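Local coordinates for endoribonuclease L-PSP/chorismate mutase-like domain-containing protein (Shewanella oneidensis, PDB 2OTM) that is of unknown function but, as a trimeric member of the YjgF/chorismate mutase-like family, is a putative endoribonuclease of the L-PSP type, at residues Gly48-Leu51 / Tyr52-Gln55; Cys69-Ala72 / Thr73-Ile77; Phe124-Ala127 / Gly128-Ser131. All blocks are in the same frame, centred on the assembly; numbering follows the deposited sequence. Where two conformers were deposited one is given.

Contact 1 (Gly48-Leu51 / Tyr52-Gln55); sequences GKLL and YQGQ
From Leu-50 to Gln-53 the backbone leaves the short strand 49-50, kinks at Leu-51 and runs on extended, so that the side chains of Leu-50 and Gln-53 meet across the bend. This is the exit from the small two-stranded antiparallel hairpin 45-46/49-50 of the YjgF-like chain, where it turns into the loop that leads to helix 62-84. The amide of Gln-53 folds back on the strand end: NE2 donates to Leu-50 O at 3.2 Å, with an N-H...O angle of 153°, the donor lying somewhat off the carbonyl plane. Gln-53 CG sits anti to its own carbonyl carbon (chi1 -61°), which swings the chain toward Leu-50 and sets CG 3.7 Å from Leu-50 CD2. The amide is held at its nitrogen while CG of the same side chain lies against the leucine. Tyr-52 sets its ring against Leu-51, with Leu-51 O over one face. The Tyr-52 ring also packs on Ala-67, Ala-68 and Leu-71 of helix 62-84 and meets Tyr-60 edge-to-face. At the ring's Leu-51 side, Tyr-52 CD2 lies 3.7 Å from Leu-51 CB.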
loop_
_atom_site.group_PDB
_atom_site.type_symbol
_atom_site.label_atom_id
_atom_site.label_comp_id
_atom_site.label_asym_id
_atom_site.label_seq_id
_atom_site.Cartn_x
_atom_site.Cartn_y
_atom_site.Cartn_z
ATOM N N GLY B 48 -6.235 12.711 -23.071
ATOM C CA GLY B 48 -4.846 13.048 -22.817
ATOM C C GLY B 48 -4.616 14.200 -21.862
ATOM O O GLY B 48 -3.467 14.579 -21.636
ATOM N N LYS B 49 -5.689 14.761 -21.294
ATOM C CA LYS B 49 -5.562 15.870 -20.341
ATOM C C LYS B 49 -5.846 15.398 -18.916
ATOM O O LYS B 49 -6.837 14.743 -18.683
ATOM C CB LYS B 49 -6.541 16.981 -20.700
ATOM C CG LYS B 49 -6.167 17.736 -21.984
ATOM N N LEU B 50 -4.988 15.766 -17.975
ATOM C CA LEU B 50 -5.200 15.446 -16.569
ATOM C C LEU B 50 -6.259 16.399 -16.070
ATOM O O LEU B 50 -6.029 17.596 -15.954
ATOM C CB LEU B 50 -3.909 15.586 -15.771
ATOM C CG LEU B 50 -4.028 15.190 -14.307
ATOM C CD1 LEU B 50 -4.519 13.766 -14.216
ATOM C CD2 LEU B 50 -2.684 15.393 -13.584
ATOM N N LEU B 51 -7.443 15.874 -15.815
ATOM C CA LEU B 51 -8.612 16.718 -15.654
ATOM C C LEU B 51 -8.741 17.341 -14.274
ATOM O O LEU B 51 -9.361 18.389 -14.140
ATOM C CB LEU B 51 -9.854 15.940 -16.022
ATOM C CG LEU B 51 -10.910 16.597 -16.883
ATOM C CD1 LEU B 51 -10.301 17.052 -18.224
ATOM C CD2 LEU B 51 -12.025 15.584 -17.106
ATOM N N TYR B 52 -8.144 16.709 -13.275
ATOM C CA TYR B 52 -8.244 17.149 -11.878
ATOM C C TYR B 52 -6.871 17.299 -11.256
ATOM O O TYR B 52 -6.151 16.319 -11.055
ATOM C CB TYR B 52 -9.036 16.146 -11.079
ATOM C CG TYR B 52 -10.425 15.926 -11.610
ATOM C CD1 TYR B 52 -11.468 16.707 -11.176
ATOM C CD2 TYR B 52 -10.686 14.957 -12.544
ATOM C CE1 TYR B 52 -12.756 16.508 -11.644
ATOM C CE2 TYR B 52 -11.980 14.758 -13.045
ATOM C CZ TYR B 52 -13.000 15.529 -12.575
ATOM O OH TYR B 52 -14.282 15.351 -13.048
ATOM N N GLN B 53 -6.520 18.542 -10.982
ATOM C CA GLN B 53 -5.241 18.858 -10.380
ATOM C C GLN B 53 -5.428 19.783 -9.214
ATOM O O GLN B 53 -5.753 20.957 -9.383
ATOM C CB GLN B 53 -4.344 19.533 -11.394
ATOM C CG GLN B 53 -4.034 18.681 -12.602
ATOM C CD GLN B 53 -3.271 19.462 -13.641
ATOM O OE1 GLN B 53 -2.196 19.957 -13.375
ATOM N NE2 GLN B 53 -3.806 19.532 -14.838
ATOM N N GLY B 54 -5.248 19.253 -8.022
ATOM C CA GLY B 54 -5.461 20.025 -6.840
ATOM C C GLY B 54 -5.858 19.117 -5.690
ATOM O O GLY B 54 -5.528 17.949 -5.684
ATOM N N GLN B 55 -6.606 19.675 -4.742
ATOM C CA GLN B 55 -6.846 19.038 -3.470
ATOM C C GLN B 55 -8.337 19.011 -3.141
ATOM O O GLN B 55 -9.043 20.022 -3.295
ATOM C CB GLN B 55 -6.131 19.851 -2.418
ATOM C CG GLN B 55 -6.171 19.287 -1.028
ATOM C CD GLN B 55 -5.326 20.126 -0.089
ATOM O OE1 GLN B 55 -5.687 21.238 0.234
ATOM N NE2 GLN B 55 -4.211 19.605 0.329
#

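Contact 2 (Cys69-Ala72 / Thr73-Ile77); sequences CRLA and TLNAI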
loop_
_atom_site.group_PDB
_atom_site.type_symbol
_atom_site.label_atom_id
_atom_site.label_comp_id
_atom_site.label_asym_id
_atom_site.label_seq_id
_atom_site.Cartn_x
_atom_site.Cartn_y
_atom_site.Cartn_z
ATOM N N CYS B 69 -12.243 10.031 -9.246
ATOM C CA CYS B 69 -11.893 8.633 -8.984
ATOM C C CYS B 69 -12.539 7.694 -9.970
ATOM O O CYS B 69 -11.970 6.636 -10.313
ATOM C CB CYS B 69 -12.269 8.251 -7.580
ATOM S SG CYS B 69 -11.259 9.109 -6.323
ATOM N N ARG B 70 -13.728 8.068 -10.425
ATOM C CA ARG B 70 -14.404 7.321 -11.492
ATOM C C ARG B 70 -13.565 7.375 -12.776
ATOM O O ARG B 70 -13.357 6.346 -13.434
ATOM C CB ARG B 70 -15.818 7.875 -11.699
ATOM C CG ARG B 70 -16.664 7.174 -12.753
ATOM C CD ARG B 70 -18.069 7.806 -12.827
ATOM N NE ARG B 70 -18.870 7.294 -13.961
ATOM C CZ ARG B 70 -19.678 6.225 -13.925
ATOM N NH1 ARG B 70 -19.824 5.503 -12.832
ATOM N NH2 ARG B 70 -20.348 5.869 -15.006
ATOM N N LEU B 71 -13.084 8.557 -13.152
ATOM C CA LEU B 71 -12.308 8.708 -14.376
ATOM C C LEU B 71 -10.954 7.987 -14.279
ATOM O O LEU B 71 -10.521 7.339 -15.238
ATOM C CB LEU B 71 -12.115 10.182 -14.715
ATOM C CG LEU B 71 -11.447 10.544 -16.027
ATOM C CD1 LEU B 71 -12.095 9.853 -17.250
ATOM C CD2 LEU B 71 -11.391 12.077 -16.149
ATOM N N ALA B 72 -10.275 8.105 -13.141
ATOM C CA ALA B 72 -9.022 7.344 -12.925
ATOM C C ALA B 72 -9.247 5.838 -13.040
ATOM O O ALA B 72 -8.405 5.093 -13.579
ATOM C CB ALA B 72 -8.430 7.704 -11.537
ATOM N N THR B 73 -10.398 5.385 -12.549
ATOM C CA THR B 73 -10.735 3.955 -12.592
ATOM C C THR B 73 -11.065 3.540 -14.034
ATOM O O THR B 73 -10.712 2.453 -14.467
ATOM C CB THR B 73 -11.869 3.621 -11.637
ATOM O OG1 THR B 73 -11.470 3.971 -10.290
ATOM C CG2 THR B 73 -12.185 2.139 -11.704
ATOM N N LEU B 74 -11.710 4.416 -14.790
ATOM C CA LEU B 74 -11.923 4.134 -16.209
ATOM C C LEU B 74 -10.595 3.967 -16.916
ATOM O O LEU B 74 -10.453 3.077 -17.756
ATOM C CB LEU B 74 -12.730 5.264 -16.864
ATOM C CG LEU B 74 -13.242 5.018 -18.273
ATOM C CD1 LEU B 74 -14.245 3.835 -18.285
ATOM C CD2 LEU B 74 -13.865 6.298 -18.814
ATOM N N ASN B 75 -9.625 4.824 -16.587
ATOM C CA ASN B 75 -8.251 4.674 -17.087
ATOM C C ASN B 75 -7.633 3.347 -16.664
ATOM O O ASN B 75 -7.054 2.645 -17.482
ATOM C CB ASN B 75 -7.355 5.846 -16.630
ATOM C CG ASN B 75 -7.467 7.058 -17.540
ATOM O OD1 ASN B 75 -6.657 7.213 -18.468
ATOM N ND2 ASN B 75 -8.490 7.891 -17.319
ATOM N N ALA B 76 -7.791 2.983 -15.394
ATOM C CA ALA B 76 -7.310 1.694 -14.893
ATOM C C ALA B 76 -7.930 0.501 -15.633
ATOM O O ALA B 76 -7.259 -0.494 -15.881
ATOM C CB ALA B 76 -7.565 1.579 -13.368
ATOM N N ILE B 77 -9.213 0.594 -15.951
ATOM C CA ILE B 77 -9.908 -0.476 -16.720
ATOM C C ILE B 77 -9.344 -0.554 -18.132
ATOM O O ILE B 77 -9.150 -1.640 -18.675
ATOM C CB ILE B 77 -11.431 -0.242 -16.728
ATOM C CG1 ILE B 77 -11.971 -0.390 -15.288
ATOM C CG2 ILE B 77 -12.143 -1.233 -17.662
ATOM C CD1 ILE B 77 -13.452 0.058 -15.074
#
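Asn-75 and Leu-71, one turn apart on helix 62-84, point the same way side by side on the long helix that packs against the mixed sheet of this YjgF-like fold. Followed outward, Asn-75 CB rests 3.3 Å from Ala-72 O, in the preceding turn. CG, anti to the carbonyl carbon of Asn-75 (chi1 -84°), lies 3.8 Å from Leu-71 O and carries the amide back along the helix. At the tip ND2 donates to Leu-71 O at 3.0 Å in an almost straight bond (173°), with the acceptor in the amide plane. Asn-75 ND2 also lies 4.1 Å from Leu-71 CD1. The same ND2 donates to Tyr-45 O, tying the helix to strand 45-46. Leu-71 O takes two bonds, ND2 and the helical Asn-75 N reaching it from opposite faces of the carbonyl. Cys-69 O is gripped in a similar way by Thr-73, a residue that also packs on helix 109-124 and on Val-148 of strand 146-153. Thr-73 OG1 donates to Cys-69 O at 2.7 Å, so the buried Thr-73 hydroxyl spends its proton inside the helix, and Thr-73 N reaches that oxygen from the other face at 3.0 Å.

Contact 3 (Phe124-Ala127 / Gly128-Ser131); sequences FGEA and GRHS
Glu-126 and Arg-129 stand side by side on the turn that follows helix 109-124, their chains pointing the same way. Gly-125, with positive phi, takes the chain out of the helix, and a short 3-10 turn carries it on toward strand 131-136. In that turn Gly-128 N donates to Gly-125 O at 2.8 Å, while Arg-129 N makes a longer, weak bond to Glu-126 O. The Glu-126 chain bends at chi2 (-63°), bringing OE1 alongside the arginine, where it meets the guanidinium obliquely. In Arg-129 the first torsion and the extended second one place CD 3.2 Å from Glu-126 OE1. The fold at chi3 (82°) then brings the guanidinium round, and in the conformer described here, one of two, NH1 forms a salt bridge to Glu-126 OE1 at 3.1 Å. As a hydrogen bond this link is weak, and the carboxylate and guanidinium planes are 56° apart. The stronger partner of Arg-129 is Glu-28 of the second subunit, which forms a salt bridge with NE. Phe-124 touches the turn through its CB, 3.5 Å from Gly-128 N, while its ring leads away to Leu-87, Ile-90 and Ile-93. The His-130 ring turns back on the chain: ND1 donates to Gly-128 O at 2.7 Å in a nearly straight bond, with the oxygen in the ring plane. As NE2 is hydrogen-bonded to Ser-117 OG, the ring is fixed at both nitrogens. The turn is thus held from within by backbone bonds and the imidazole, and its arginine has two carboxylate partners, one from its own chain and one from the second subunit; at least in this conformer, the two negative groups would probably help keep the guanidinium in place.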
loop_
_atom_site.group_PDB
_atom_site.type_symbol
_atom_site.label_atom_id
_atom_site.label_comp_id
_atom_site.label_asym_id
_atom_site.label_seq_id
_atom_site.Cartn_x
_atom_site.Cartn_y
_atom_site.Cartn_z
ATOM N N PHE B 124 -18.104 -4.535 -13.753
ATOM C CA PHE B 124 -17.751 -5.958 -13.582
ATOM C C PHE B 124 -18.779 -6.780 -12.851
ATOM O O PHE B 124 -18.639 -8.006 -12.755
ATOM C CB PHE B 124 -16.392 -6.118 -12.917
ATOM C CG PHE B 124 -15.265 -5.654 -13.783
ATOM C CD1 PHE B 124 -14.873 -4.315 -13.768
ATOM C CD2 PHE B 124 -14.645 -6.532 -14.677
ATOM C CE1 PHE B 124 -13.848 -3.864 -14.599
ATOM C CE2 PHE B 124 -13.614 -6.098 -15.497
ATOM C CZ PHE B 124 -13.215 -4.759 -15.462
ATOM N N GLY B 125 -19.811 -6.132 -12.336
ATOM C CA GLY B 125 -20.822 -6.833 -11.556
ATOM C C GLY B 125 -20.244 -7.544 -10.357
ATOM O O GLY B 125 -19.433 -6.988 -9.605
ATOM N N GLU B 126 -20.653 -8.795 -10.158
ATOM C CA GLU B 126 -20.174 -9.541 -9.010
ATOM C C GLU B 126 -18.676 -9.722 -9.060
ATOM O O GLU B 126 -18.045 -9.792 -8.011
ATOM C CB GLU B 126 -20.891 -10.907 -8.894
ATOM C CG GLU B 126 -22.322 -10.793 -8.418
ATOM C CD GLU B 126 -22.434 -10.218 -7.010
ATOM O OE1 GLU B 126 -21.941 -10.872 -6.070
ATOM O OE2 GLU B 126 -23.019 -9.122 -6.841
ATOM N N ALA B 127 -18.102 -9.770 -10.262
ATOM C CA ALA B 127 -16.642 -9.853 -10.417
ATOM C C ALA B 127 -15.908 -8.553 -10.002
ATOM O O ALA B 127 -14.691 -8.539 -9.949
ATOM C CB ALA B 127 -16.277 -10.215 -11.842
ATOM N N GLY B 128 -16.659 -7.486 -9.734
ATOM C CA GLY B 128 -16.113 -6.217 -9.310
ATOM C C GLY B 128 -16.124 -5.986 -7.816
ATOM O O GLY B 128 -15.695 -4.928 -7.355
ATOM N N ARG B 129 -16.579 -6.963 -7.038
ATOM C CA ARG B 129 -16.599 -6.851 -5.570
ATOM C C ARG B 129 -15.183 -6.925 -5.056
ATOM O O ARG B 129 -14.488 -7.902 -5.319
ATOM C CB ARG B 129 -17.416 -7.981 -4.957
ATOM C CG ARG B 129 -18.880 -7.960 -5.333
ATOM C CD ARG B 129 -19.591 -9.177 -4.773
ATOM N NE ARG B 129 -19.962 -9.001 -3.372
ATOM C CZ ARG B 129 -20.574 -9.929 -2.632
ATOM N NH1 ARG B 129 -20.892 -11.108 -3.156
ATOM N NH2 ARG B 129 -20.876 -9.669 -1.365
ATOM N N HIS B 130 -14.765 -5.910 -4.318
ATOM C CA HIS B 130 -13.374 -5.744 -3.955
ATOM C C HIS B 130 -13.240 -5.245 -2.543
ATOM O O HIS B 130 -14.157 -4.564 -2.062
ATOM C CB HIS B 130 -12.748 -4.687 -4.844
ATOM C CG HIS B 130 -13.497 -3.390 -4.852
ATOM N ND1 HIS B 130 -14.601 -3.180 -5.652
ATOM C CD2 HIS B 130 -13.305 -2.238 -4.166
ATOM C CE1 HIS B 130 -15.067 -1.965 -5.436
ATOM N NE2 HIS B 130 -14.284 -1.362 -4.556
ATOM N N SER B 131 -12.122 -5.594 -1.891
ATOM C CA SER B 131 -11.656 -4.890 -0.701
ATOM C C SER B 131 -10.948 -3.635 -1.176
ATOM O O SER B 131 -10.668 -3.478 -2.363
ATOM C CB SER B 131 -10.721 -5.739 0.182
ATOM O OG SER B 131 -9.570 -6.210 -0.516
#

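Along the chain the three contacts come in series, none enclosing or crossing another, and each closes only a local turn. Contact 1 bends the chain out of strand 49-50 into the loop before helix 62-84. Contact 2 lies within that helix, near the chain centre, and touches contact 1 where Leu-51 CD2 meets Leu-71 CD2 at 3.7 Å. Contact 3 turns the end of helix 109-124 toward strand 131-136 and meets contact 2 through Ile-77 CD1 and Phe-124 CE1, 4.0 Å apart. Contacts 1 and 3, with centres about 27 Å apart, lie on opposite sides of the chain's centre, so helix 62-84 bridges the hairpin side and the subunit-interface side.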